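Long-range contacts in SmhA (Serratia marcescens, PDB 7A27), which is one component of the tripartite alpha-pore-forming toxin Smh and probably acts with its partner proteins to perforate target membranes: residues 7-12 against 310-315; 39-44 against 229-234; 84-89 against 117-122; 203-208 against 270-275. All coordinates share one frame; numbering follows the deposited sequence.

Overall arrangement
The four contacts fall into two pairs on opposite sides of the centre of an elongated, mostly helical chain. Interactions 1 and 3 have centres about 12 Å apart and touch through Tyr312 OH and Phe86 CE1 at 3.9 Å, which packs helix 301-321, on which the N-terminal loop rests, against helix 48-96. Interactions 2 and 4, with centres about 9 Å apart, share the two-stranded sheet: Tyr231 O and Val205 N, 3.1 Å apart, probably hydrogen-bond between them. The pairs are remote, interaction 1 lying about 56 Å from interaction 2 and interaction 3 about 54 Å from interaction 4, centre to centre. All four lie away from the calcium-site residue Asn359.

Interaction 1. Residues 7-12 against 310-315; sequences IDLSPQ and EAYLTA
One face of the Tyr312 ring is covered by Leu9, whose CD2 methyl stands 3.7 Å from the ring centroid and only 8° off its normal, a centred CH-pi contact. At the ring's outer end, Tyr312 OH donates to Leu9 O over 2.9 Å, approaching with a tilt of 28° from the carbonyl plane. Leu9 therefore holds the tyrosine twice, by backbone and by side chain. Its CG lies anti to the carbonyl carbon (chi1 -64°), which carries the CD2 branch over the ring and to 3.9 Å from Ala315 CB. Trp342 NE1 also donates to Leu9 O, giving this carbonyl a second grip, while Val112, Leu115 and Ser116 pack against Tyr312.

Beside the aromatic contact, Ile7 lays its CG2 branch alongside the helix, 3.8 Å from Ala315 CB. One helical turn earlier, Ala311 CB packs against Asp8 O and against Gln12 NE2, the latter at 3.5 Å.

Side chains within the loop fix its shape. Asp8 OD1 receives Ser10 N from above the carboxylate plane and Ser10 OG, at 2.7 Å, through its syn lone pair; Ser10 OG in turn accepts Gln12 N at 3.0 Å. These bonds define an Asx turn followed by an ST turn, which shape the loop ahead of helix 14-37 where it packs on helix 301-321.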
loop_
_atom_site.group_PDB
_atom_site.type_symbol
_atom_site.label_atom_id
_atom_site.label_comp_id
_atom_site.label_asym_id
_atom_site.label_seq_id
_atom_site.Cartn_x
_atom_site.Cartn_y
_atom_site.Cartn_z
ATOM N N ILE A 7 33.743 -3.220 -5.827
ATOM C CA ILE A 7 32.668 -4.118 -5.304
ATOM C C ILE A 7 31.619 -3.272 -4.583
ATOM O O ILE A 7 31.960 -2.320 -3.894
ATOM C CB ILE A 7 33.184 -5.290 -4.440
ATOM C CG1 ILE A 7 33.828 -4.844 -3.133
ATOM C CG2 ILE A 7 34.124 -6.160 -5.239
ATOM C CD1 ILE A 7 34.079 -5.973 -2.149
ATOM N N ASP A 8 30.371 -3.669 -4.770
ATOM C CA ASP A 8 29.145 -3.033 -4.234
ATOM C C ASP A 8 28.400 -4.103 -3.420
ATOM O O ASP A 8 27.683 -4.905 -4.017
ATOM C CB ASP A 8 28.321 -2.477 -5.402
ATOM C CG ASP A 8 26.956 -1.942 -5.030
ATOM O OD1 ASP A 8 26.794 -1.558 -3.871
ATOM O OD2 ASP A 8 26.075 -1.918 -5.905
ATOM N N LEU A 9 28.580 -4.128 -2.105
ATOM C CA LEU A 9 27.892 -5.066 -1.177
ATOM C C LEU A 9 26.700 -4.353 -0.519
ATOM O O LEU A 9 26.204 -4.853 0.513
ATOM C CB LEU A 9 28.890 -5.559 -0.121
ATOM C CG LEU A 9 30.067 -6.388 -0.619
ATOM C CD1 LEU A 9 31.027 -6.714 0.512
ATOM C CD2 LEU A 9 29.567 -7.659 -1.260
ATOM N N SER A 10 26.236 -3.252 -1.105
ATOM C CA SER A 10 25.146 -2.400 -0.563
ATOM C C SER A 10 23.776 -3.014 -0.853
ATOM O O SER A 10 23.646 -3.917 -1.698
ATOM C CB SER A 10 25.202 -1.007 -1.152
ATOM O OG SER A 10 24.592 -0.957 -2.441
ATOM N N PRO A 11 22.735 -2.528 -0.141
ATOM C CA PRO A 11 21.348 -2.892 -0.408
ATOM C C PRO A 11 20.797 -2.288 -1.703
ATOM O O PRO A 11 19.669 -2.524 -2.008
ATOM C CB PRO A 11 20.523 -2.262 0.722
ATOM C CG PRO A 11 21.535 -1.781 1.740
ATOM C CD PRO A 11 22.859 -1.656 1.025
ATOM N N GLN A 12 21.587 -1.463 -2.381
ATOM C CA GLN A 12 21.160 -0.746 -3.609
ATOM C C GLN A 12 19.904 0.043 -3.251
ATOM O O GLN A 12 19.827 0.499 -2.111
ATOM C CB GLN A 12 21.065 -1.760 -4.755
ATOM C CG GLN A 12 22.350 -2.572 -4.842
ATOM C CD GLN A 12 22.706 -3.066 -6.209
ATOM O OE1 GLN A 12 22.196 -2.601 -7.209
ATOM N NE2 GLN A 12 23.620 -4.014 -6.237
ATOM N N GLU A 310 23.624 -10.343 -8.373
ATOM C CA GLU A 310 24.686 -10.143 -9.393
ATOM C C GLU A 310 25.878 -9.427 -8.733
ATOM O O GLU A 310 27.022 -9.863 -8.940
ATOM C CB GLU A 310 24.168 -9.357 -10.603
ATOM C CG GLU A 310 23.261 -10.104 -11.569
ATOM C CD GLU A 310 22.673 -9.197 -12.662
ATOM O OE1 GLU A 310 21.514 -9.470 -13.129
ATOM O OE2 GLU A 310 23.361 -8.197 -13.056
ATOM N N ALA A 311 25.634 -8.383 -7.941
ATOM C CA ALA A 311 26.681 -7.578 -7.277
ATOM C C ALA A 311 27.518 -8.463 -6.355
ATOM O O ALA A 311 28.744 -8.289 -6.326
ATOM C CB ALA A 311 26.045 -6.458 -6.503
ATOM N N TYR A 312 26.864 -9.368 -5.629
ATOM C CA TYR A 312 27.508 -10.270 -4.645
ATOM C C TYR A 312 28.297 -11.367 -5.373
ATOM O O TYR A 312 29.399 -11.721 -4.901
ATOM C CB TYR A 312 26.468 -10.802 -3.659
ATOM C CG TYR A 312 26.315 -9.979 -2.409
ATOM C CD1 TYR A 312 25.795 -8.698 -2.446
ATOM C CD2 TYR A 312 26.697 -10.476 -1.175
ATOM C CE1 TYR A 312 25.670 -7.934 -1.299
ATOM C CE2 TYR A 312 26.561 -9.725 -0.017
ATOM C CZ TYR A 312 26.047 -8.447 -0.078
ATOM O OH TYR A 312 25.941 -7.702 1.055
ATOM N N LEU A 313 27.781 -11.864 -6.497
ATOM C CA LEU A 313 28.431 -12.921 -7.318
ATOM C C LEU A 313 29.765 -12.398 -7.869
ATOM O O LEU A 313 30.758 -13.142 -7.779
ATOM C CB LEU A 313 27.478 -13.340 -8.446
ATOM C CG LEU A 313 27.978 -14.470 -9.340
ATOM C CD1 LEU A 313 28.287 -15.712 -8.515
ATOM C CD2 LEU A 313 26.976 -14.802 -10.429
ATOM N N THR A 314 29.754 -11.182 -8.429
ATOM C CA THR A 314 30.931 -10.491 -9.019
ATOM C C THR A 314 31.951 -10.133 -7.937
ATOM O O THR A 314 33.155 -10.217 -8.238
ATOM C CB THR A 314 30.543 -9.285 -9.878
ATOM O OG1 THR A 314 29.827 -8.357 -9.076
ATOM C CG2 THR A 314 29.709 -9.672 -11.079
ATOM N N ALA A 315 31.488 -9.765 -6.743
ATOM C CA ALA A 315 32.310 -9.330 -5.595
ATOM C C ALA A 315 33.170 -10.466 -5.046
ATOM O O ALA A 315 34.341 -10.196 -4.735
ATOM C CB ALA A 315 31.423 -8.797 -4.506
#

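Interaction 2. Residues 39-44 against 229-234; sequences QLLTSQ and ASYMIS
The outer edge of the two-stranded antiparallel sheet formed by strands 198-206 and 230-237 is met by the loop after helix 14-37, with Gln39 reaching Met232. Met232 N donates to Gln39 OE1 over 2.8 Å, and the bond is straight by both measures: 166° at the hydrogen and 165° at the oxygen, so the donor arrives almost along the C=O direction. The reach comes from an extended glutamine chain whose CG is anti to the backbone N (chi1 -160°). OE1 also lies 3.4 Å from Met232 CB, whereas the methionine chain bends at its second and third torsions and leads its end away from the loop.

Tyr231, one residue earlier on the strand, turns its ring to the loop backbone. Ring atom CE1 is 3.4 Å from Gln39 O, which approaches obliquely, while Leu41 N sits at the ring's edge near its plane, 4.1 Å from the same CE1. Beyond it, Leu41 CD1 and Tyr231 CD1 are in apolar contact at 4.2 Å. Gln58 of helix 48-96 lies against both sides: its OE1 accepts from Leu41 N, and its NE2 bonds only weakly to Tyr231 OH and Gln39 O.

The backbones of Tyr231 and Ile233 pair with strand 198-206, leaving Met232 N and O directed to the other side. There Gln38 serves Met232 O and Ser234 N, next to the Gln39 bond. On the side of the strand turned away from 198-206, the side-chain amides of Gln38 and Gln39 thus pair with the backbone of an edge strand in a two-stranded antiparallel sheet.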
loop_
_atom_site.group_PDB
_atom_site.type_symbol
_atom_site.label_atom_id
_atom_site.label_comp_id
_atom_site.label_asym_id
_atom_site.label_seq_id
_atom_site.Cartn_x
_atom_site.Cartn_y
_atom_site.Cartn_z
ATOM N N GLN A 39 -21.435 0.368 5.938
ATOM C CA GLN A 39 -22.778 -0.224 6.085
ATOM C C GLN A 39 -23.167 -0.813 4.724
ATOM O O GLN A 39 -22.956 -0.146 3.717
ATOM C CB GLN A 39 -23.719 0.916 6.501
ATOM C CG GLN A 39 -25.025 0.506 7.167
ATOM C CD GLN A 39 -26.022 1.641 7.309
ATOM O OE1 GLN A 39 -26.042 2.584 6.514
ATOM N NE2 GLN A 39 -26.909 1.521 8.293
ATOM N N LEU A 40 -23.673 -2.037 4.684
ATOM C CA LEU A 40 -24.205 -2.708 3.465
ATOM C C LEU A 40 -25.548 -2.064 3.107
ATOM O O LEU A 40 -26.142 -1.364 3.961
ATOM C CB LEU A 40 -24.403 -4.206 3.752
ATOM C CG LEU A 40 -23.125 -5.045 3.871
ATOM C CD1 LEU A 40 -23.312 -6.245 4.780
ATOM C CD2 LEU A 40 -22.661 -5.485 2.496
ATOM N N LEU A 41 -26.007 -2.280 1.877
ATOM C CA LEU A 41 -27.345 -1.832 1.425
ATOM C C LEU A 41 -28.301 -2.963 1.789
ATOM O O LEU A 41 -28.055 -4.076 1.305
ATOM C CB LEU A 41 -27.322 -1.567 -0.089
ATOM C CG LEU A 41 -28.658 -1.174 -0.714
ATOM C CD1 LEU A 41 -29.159 0.127 -0.122
ATOM C CD2 LEU A 41 -28.531 -1.072 -2.219
ATOM N N THR A 42 -29.295 -2.722 2.636
ATOM C CA THR A 42 -30.258 -3.777 3.076
ATOM C C THR A 42 -31.559 -3.632 2.264
ATOM O O THR A 42 -32.100 -4.660 1.833
ATOM C CB THR A 42 -30.491 -3.766 4.604
ATOM O OG1 THR A 42 -31.500 -2.827 4.986
ATOM C CG2 THR A 42 -29.237 -3.490 5.411
ATOM N N SER A 43 -32.027 -2.393 2.061
ATOM C CA SER A 43 -33.332 -2.030 1.443
ATOM C C SER A 43 -33.674 -2.910 0.239
ATOM O O SER A 43 -32.807 -3.135 -0.608
ATOM C CB SER A 43 -33.362 -0.573 1.065
ATOM O OG SER A 43 -34.606 -0.238 0.471
ATOM N N GLN A 44 -34.921 -3.376 0.182
ATOM C CA GLN A 44 -35.491 -4.155 -0.947
ATOM C C GLN A 44 -36.810 -3.489 -1.365
ATOM O O GLN A 44 -37.742 -4.198 -1.782
ATOM C CB GLN A 44 -35.674 -5.611 -0.521
ATOM C CG GLN A 44 -34.380 -6.367 -0.311
ATOM C CD GLN A 44 -34.602 -7.642 0.469
ATOM O OE1 GLN A 44 -35.656 -7.844 1.062
ATOM N NE2 GLN A 44 -33.600 -8.509 0.484
ATOM N N ALA A 229 -34.047 3.581 6.836
ATOM C CA ALA A 229 -34.343 5.034 6.804
ATOM C C ALA A 229 -33.301 5.735 5.917
ATOM O O ALA A 229 -33.702 6.541 5.048
ATOM C CB ALA A 229 -34.348 5.596 8.203
ATOM N N SER A 230 -32.009 5.414 6.078
ATOM C CA SER A 230 -30.925 6.030 5.273
ATOM C C SER A 230 -29.656 5.176 5.201
ATOM O O SER A 230 -29.266 4.557 6.189
ATOM C CB SER A 230 -30.616 7.400 5.789
ATOM O OG SER A 230 -29.978 7.332 7.055
ATOM N N TYR A 231 -29.009 5.228 4.035
ATOM C CA TYR A 231 -27.705 4.573 3.747
ATOM C C TYR A 231 -26.588 5.496 4.258
ATOM O O TYR A 231 -26.407 6.586 3.666
ATOM C CB TYR A 231 -27.607 4.257 2.249
ATOM C CG TYR A 231 -26.313 3.605 1.845
ATOM C CD1 TYR A 231 -26.145 2.237 1.915
ATOM C CD2 TYR A 231 -25.235 4.361 1.429
ATOM C CE1 TYR A 231 -24.937 1.640 1.593
ATOM C CE2 TYR A 231 -24.029 3.778 1.075
ATOM C CZ TYR A 231 -23.866 2.411 1.181
ATOM O OH TYR A 231 -22.678 1.829 0.836
ATOM N N MET A 232 -25.890 5.093 5.329
ATOM C CA MET A 232 -24.816 5.902 5.979
ATOM C C MET A 232 -23.465 5.675 5.297
ATOM O O MET A 232 -22.988 4.522 5.282
ATOM C CB MET A 232 -24.701 5.582 7.472
ATOM C CG MET A 232 -26.014 5.805 8.201
ATOM S SD MET A 232 -26.457 7.576 8.218
ATOM C CE MET A 232 -25.924 7.961 9.892
ATOM N N ILE A 233 -22.848 6.761 4.819
ATOM C CA ILE A 233 -21.567 6.754 4.051
ATOM C C ILE A 233 -20.390 7.008 4.991
ATOM O O ILE A 233 -20.341 8.072 5.649
ATOM C CB ILE A 233 -21.606 7.790 2.921
ATOM C CG1 ILE A 233 -22.779 7.512 1.972
ATOM C CG2 ILE A 233 -20.274 7.847 2.197
ATOM C CD1 ILE A 233 -23.077 8.598 0.961
ATOM N N SER A 234 -19.475 6.042 5.046
ATOM C CA SER A 234 -18.240 6.086 5.863
ATOM C C SER A 234 -17.136 6.708 5.005
ATOM O O SER A 234 -17.102 6.445 3.778
ATOM C CB SER A 234 -17.866 4.709 6.381
ATOM O OG SER A 234 -18.936 4.118 7.127
#

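Interaction 3. Residues 84-89 against 117-122; sequences SNFAAL and DVAQHY
Phe86 and Ala119 form the nearest CA pair of segments 84-89 and 117-122, 7.9 Å apart, and the two helical segments run almost exactly antiparallel: their axes make an angle of 176° at a separation of 11.3 Å. At that axis separation the helices meet through side chains, and Phe86 has the largest buried share of the contact. Its CG is anti to the backbone N (chi1 -161°), which swings the ring across to the other helix. The ring's CE2 meets Ala119 CB at 3.9 Å, and its CD2 meets Val118 CG1 at 4.1 Å, both approaching obliquely. Tyr122 CE2 comes to the ring's edge, near its plane, 4.2 Å from Phe86 CD2.

The two segments belong to helices 48-96 and 104-155, which follow each other in the chain and form an antiparallel helical hairpin within the long bundle, consistent with the elongated helical tail of ClyA-type toxins. Around the hairpin, the Phe86 ring also meets those of Trp305 and Trp342, and Tyr122 meets Trp305 edge-to-face; helices 301-321 and 325-358 thereby join the same aromatic cluster.

Val118 CG1, from the same helix as Tyr122, lies over one face of the tyrosine ring, offset toward the rim. At the outer end of that ring, Tyr122 OH rests 3.6 Å from Asn85 CB, the two side chains crossing at about a right angle with amide and ring planes 55° apart. One helical turn on from Asn85, Leu89 CD1 approaches Val118 CG2 more loosely, at 4.4 Å.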
loop_
_atom_site.group_PDB
_atom_site.type_symbol
_atom_site.label_atom_id
_atom_site.label_comp_id
_atom_site.label_asym_id
_atom_site.label_seq_id
_atom_site.Cartn_x
_atom_site.Cartn_y
_atom_site.Cartn_z
ATOM N N SER A 84 15.348 -8.109 6.553
ATOM C CA SER A 84 15.968 -8.104 7.906
ATOM C C SER A 84 16.969 -9.254 7.970
ATOM O O SER A 84 18.143 -9.017 8.354
ATOM C CB SER A 84 14.970 -8.280 9.017
ATOM O OG SER A 84 13.927 -7.336 8.911
ATOM N N ASN A 85 16.479 -10.453 7.618
ATOM C CA ASN A 85 17.264 -11.708 7.629
ATOM C C ASN A 85 18.576 -11.463 6.878
ATOM O O ASN A 85 19.641 -11.802 7.416
ATOM C CB ASN A 85 16.461 -12.883 7.054
ATOM C CG ASN A 85 15.433 -13.469 8.004
ATOM O OD1 ASN A 85 15.072 -12.863 9.007
ATOM N ND2 ASN A 85 14.990 -14.687 7.716
ATOM N N PHE A 86 18.507 -10.857 5.695
ATOM C CA PHE A 86 19.702 -10.592 4.866
ATOM C C PHE A 86 20.632 -9.638 5.625
ATOM O O PHE A 86 21.851 -9.870 5.630
ATOM C CB PHE A 86 19.331 -10.040 3.492
ATOM C CG PHE A 86 20.433 -10.171 2.468
ATOM C CD1 PHE A 86 21.471 -9.263 2.423
ATOM C CD2 PHE A 86 20.444 -11.212 1.555
ATOM C CE1 PHE A 86 22.495 -9.386 1.495
ATOM C CE2 PHE A 86 21.470 -11.333 0.630
ATOM C CZ PHE A 86 22.496 -10.415 0.603
ATOM N N ALA A 87 20.099 -8.595 6.262
ATOM C CA ALA A 87 20.920 -7.648 7.043
ATOM C C ALA A 87 21.695 -8.421 8.101
ATOM O O ALA A 87 22.933 -8.204 8.211
ATOM C CB ALA A 87 20.075 -6.575 7.670
ATOM N N ALA A 88 20.996 -9.299 8.825
ATOM C CA ALA A 88 21.579 -10.126 9.902
ATOM C C ALA A 88 22.758 -10.930 9.348
ATOM O O ALA A 88 23.794 -10.994 10.013
ATOM C CB ALA A 88 20.534 -11.019 10.508
ATOM N N LEU A 89 22.605 -11.499 8.155
ATOM C CA LEU A 89 23.663 -12.316 7.504
ATOM C C LEU A 89 24.880 -11.435 7.175
ATOM O O LEU A 89 26.014 -11.907 7.361
ATOM C CB LEU A 89 23.112 -13.006 6.247
ATOM C CG LEU A 89 22.028 -14.062 6.470
ATOM C CD1 LEU A 89 21.646 -14.697 5.147
ATOM C CD2 LEU A 89 22.451 -15.140 7.455
ATOM N N ASP A 117 23.385 -16.384 -3.505
ATOM C CA ASP A 117 22.375 -17.470 -3.578
ATOM C C ASP A 117 21.096 -17.029 -2.845
ATOM O O ASP A 117 20.004 -17.128 -3.440
ATOM C CB ASP A 117 22.938 -18.742 -2.942
ATOM C CG ASP A 117 22.212 -20.020 -3.267
ATOM O OD1 ASP A 117 21.694 -20.074 -4.373
ATOM O OD2 ASP A 117 22.186 -20.938 -2.406
ATOM N N VAL A 118 21.223 -16.576 -1.593
ATOM C CA VAL A 118 20.072 -16.171 -0.744
ATOM C C VAL A 118 19.315 -15.058 -1.461
ATOM O O VAL A 118 18.081 -15.142 -1.546
ATOM C CB VAL A 118 20.523 -15.716 0.648
ATOM C CG1 VAL A 118 19.348 -15.111 1.445
ATOM C CG2 VAL A 118 21.187 -16.860 1.399
ATOM N N ALA A 119 20.034 -14.046 -1.932
ATOM C CA ALA A 119 19.460 -12.910 -2.679
ATOM C C ALA A 119 18.667 -13.455 -3.869
ATOM O O ALA A 119 17.567 -12.952 -4.122
ATOM C CB ALA A 119 20.558 -11.987 -3.134
ATOM N N GLN A 120 19.192 -14.464 -4.559
ATOM C CA GLN A 120 18.514 -15.051 -5.741
ATOM C C GLN A 120 17.200 -15.712 -5.287
ATOM O O GLN A 120 16.232 -15.658 -6.069
ATOM C CB GLN A 120 19.439 -16.014 -6.493
ATOM C CG GLN A 120 18.996 -16.232 -7.936
ATOM C CD GLN A 120 19.978 -16.978 -8.802
ATOM O OE1 GLN A 120 20.275 -18.141 -8.566
ATOM N NE2 GLN A 120 20.446 -16.329 -9.860
ATOM N N HIS A 121 17.168 -16.315 -4.087
ATOM C CA HIS A 121 15.948 -16.944 -3.505
ATOM C C HIS A 121 14.941 -15.834 -3.150
ATOM O O HIS A 121 13.753 -15.971 -3.502
ATOM C CB HIS A 121 16.270 -17.904 -2.342
ATOM C CG HIS A 121 16.641 -19.291 -2.770
ATOM N ND1 HIS A 121 17.969 -19.697 -2.850
ATOM C CD2 HIS A 121 15.895 -20.353 -3.159
ATOM C CE1 HIS A 121 18.029 -20.936 -3.265
ATOM N NE2 HIS A 121 16.769 -21.361 -3.471
ATOM N N TYR A 122 15.406 -14.750 -2.533
ATOM C CA TYR A 122 14.548 -13.604 -2.147
ATOM C C TYR A 122 13.993 -12.938 -3.420
ATOM O O TYR A 122 12.862 -12.443 -3.397
ATOM C CB TYR A 122 15.308 -12.679 -1.187
ATOM C CG TYR A 122 15.665 -13.297 0.154
ATOM C CD1 TYR A 122 15.036 -14.436 0.639
ATOM C CD2 TYR A 122 16.539 -12.649 1.017
ATOM C CE1 TYR A 122 15.312 -14.938 1.904
ATOM C CE2 TYR A 122 16.831 -13.144 2.284
ATOM C CZ TYR A 122 16.218 -14.295 2.733
ATOM O OH TYR A 122 16.550 -14.794 3.967
#

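Interaction 4. Residues 203-208 against 270-275; sequences AAVPLG and ANALLS
Val205 is the first residue of its segment to touch helix 272-299, and it does so mainly with one branch. Its CG1, anti to the backbone N (chi1 -175°), lies 3.4 Å from Ala272 O and 3.7 Å from Ser275 CB. The second branch contributes at the side, with CG2 4.2 Å from the same Ser275 CB. The valine fork is thus set against the first helical turn, between positions three residues apart.

Pro206 follows with its backbone instead of its ring: Pro206 O is 3.7 Å from Ala272 CB. Leu207, where the strand has ended, has its CA 6.0 Å from that of Ala272, the nearest backbone pair in the contact, and brings CD2 to 4.2 Å from Ala272 CB. One small methyl therefore receives both the proline carbonyl and the leucine tip.

On the helix side, Asn271 occupies the N-cap position but makes no capping bond with its side chain. Its carbonyl accepts from Ser275 OG over 2.8 Å, with the donor in the carbonyl plane and at a C=O...donor angle of 149°. The hydroxyl is directed back to its own helix, and it is CB that meets Val205.

Strand 198-206 is paired along one edge with its antiparallel partner, strand 230-237, by backbone bonds from Val205 to Tyr231 and Ala203 to Ile233, and Val205 points to the first turn of helix 272-299. Helix 247-268 packs alongside, with Ala268 against Val205 and Tyr264 and Leu267 against Ser275, while Met46 borders Leu207.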
loop_
_atom_site.group_PDB
_atom_site.type_symbol
_atom_site.label_atom_id
_atom_site.label_comp_id
_atom_site.label_asym_id
_atom_site.label_seq_id
_atom_site.Cartn_x
_atom_site.Cartn_y
_atom_site.Cartn_z
ATOM N N ALA A 203 -21.605 11.488 5.227
ATOM C CA ALA A 203 -22.796 11.774 4.403
ATOM C C ALA A 203 -23.856 10.699 4.613
ATOM O O ALA A 203 -23.578 9.696 5.290
ATOM C CB ALA A 203 -22.389 11.846 2.954
ATOM N N ALA A 204 -25.027 10.898 4.024
ATOM C CA ALA A 204 -26.180 9.989 4.153
ATOM C C ALA A 204 -27.093 10.144 2.942
ATOM O O ALA A 204 -27.100 11.240 2.351
ATOM C CB ALA A 204 -26.891 10.317 5.427
ATOM N N VAL A 205 -27.818 9.079 2.606
ATOM C CA VAL A 205 -28.752 9.021 1.448
ATOM C C VAL A 205 -30.133 8.629 1.954
ATOM O O VAL A 205 -30.365 7.458 2.219
ATOM C CB VAL A 205 -28.264 8.022 0.381
ATOM C CG1 VAL A 205 -29.153 8.031 -0.870
ATOM C CG2 VAL A 205 -26.812 8.271 -0.006
ATOM N N PRO A 206 -31.072 9.581 2.145
ATOM C CA PRO A 206 -32.464 9.232 2.443
ATOM C C PRO A 206 -33.037 8.295 1.364
ATOM O O PRO A 206 -32.782 8.557 0.207
ATOM C CB PRO A 206 -33.194 10.584 2.414
ATOM C CG PRO A 206 -32.106 11.612 2.705
ATOM C CD PRO A 206 -30.828 11.028 2.133
ATOM N N LEU A 207 -33.778 7.249 1.759
ATOM C CA LEU A 207 -34.397 6.234 0.862
ATOM C C LEU A 207 -35.934 6.375 0.922
ATOM O O LEU A 207 -36.459 6.419 2.036
ATOM C CB LEU A 207 -33.884 4.862 1.326
ATOM C CG LEU A 207 -32.353 4.685 1.346
ATOM C CD1 LEU A 207 -31.922 3.330 1.874
ATOM C CD2 LEU A 207 -31.743 4.879 -0.030
ATOM N N GLY A 208 -36.585 6.605 -0.229
ATOM C CA GLY A 208 -38.048 6.821 -0.393
ATOM C C GLY A 208 -38.908 6.013 0.594
ATOM O O GLY A 208 -38.715 4.804 0.741
ATOM N N ALA A 270 -34.725 12.538 -6.024
ATOM C CA ALA A 270 -35.288 11.852 -7.214
ATOM C C ALA A 270 -34.566 10.527 -7.497
ATOM O O ALA A 270 -35.258 9.585 -7.883
ATOM C CB ALA A 270 -35.221 12.776 -8.413
ATOM N N ASN A 271 -33.229 10.470 -7.383
ATOM C CA ASN A 271 -32.400 9.264 -7.673
ATOM C C ASN A 271 -31.583 8.889 -6.426
ATOM O O ASN A 271 -30.408 9.274 -6.337
ATOM C CB ASN A 271 -31.472 9.474 -8.876
ATOM C CG ASN A 271 -32.168 10.097 -10.060
ATOM O OD1 ASN A 271 -32.654 11.223 -9.974
ATOM N ND2 ASN A 271 -32.184 9.384 -11.171
ATOM N N ALA A 272 -32.193 8.149 -5.496
ATOM C CA ALA A 272 -31.612 7.706 -4.209
ATOM C C ALA A 272 -30.692 6.503 -4.426
ATOM O O ALA A 272 -29.587 6.474 -3.854
ATOM C CB ALA A 272 -32.749 7.351 -3.293
ATOM N N LEU A 273 -31.134 5.547 -5.241
ATOM C CA LEU A 273 -30.391 4.288 -5.460
ATOM C C LEU A 273 -29.115 4.578 -6.255
ATOM O O LEU A 273 -28.111 3.896 -6.004
ATOM C CB LEU A 273 -31.305 3.273 -6.152
ATOM C CG LEU A 273 -30.841 1.816 -6.069
ATOM C CD1 LEU A 273 -30.499 1.417 -4.641
ATOM C CD2 LEU A 273 -31.908 0.884 -6.611
ATOM N N LEU A 274 -29.141 5.551 -7.172
ATOM C CA LEU A 274 -27.934 5.936 -7.954
ATOM C C LEU A 274 -26.927 6.569 -6.992
ATOM O O LEU A 274 -25.737 6.237 -7.106
ATOM C CB LEU A 274 -28.312 6.902 -9.075
ATOM C CG LEU A 274 -27.144 7.488 -9.868
ATOM C CD1 LEU A 274 -26.395 6.407 -10.648
ATOM C CD2 LEU A 274 -27.650 8.566 -10.826
ATOM N N SER A 275 -27.397 7.438 -6.085
ATOM C CA SER A 275 -26.577 8.088 -5.027
ATOM C C SER A 275 -25.766 7.006 -4.293
ATOM O O SER A 275 -24.544 7.185 -4.112
ATOM C CB SER A 275 -27.443 8.877 -4.073
ATOM O OG SER A 275 -28.223 9.851 -4.764
#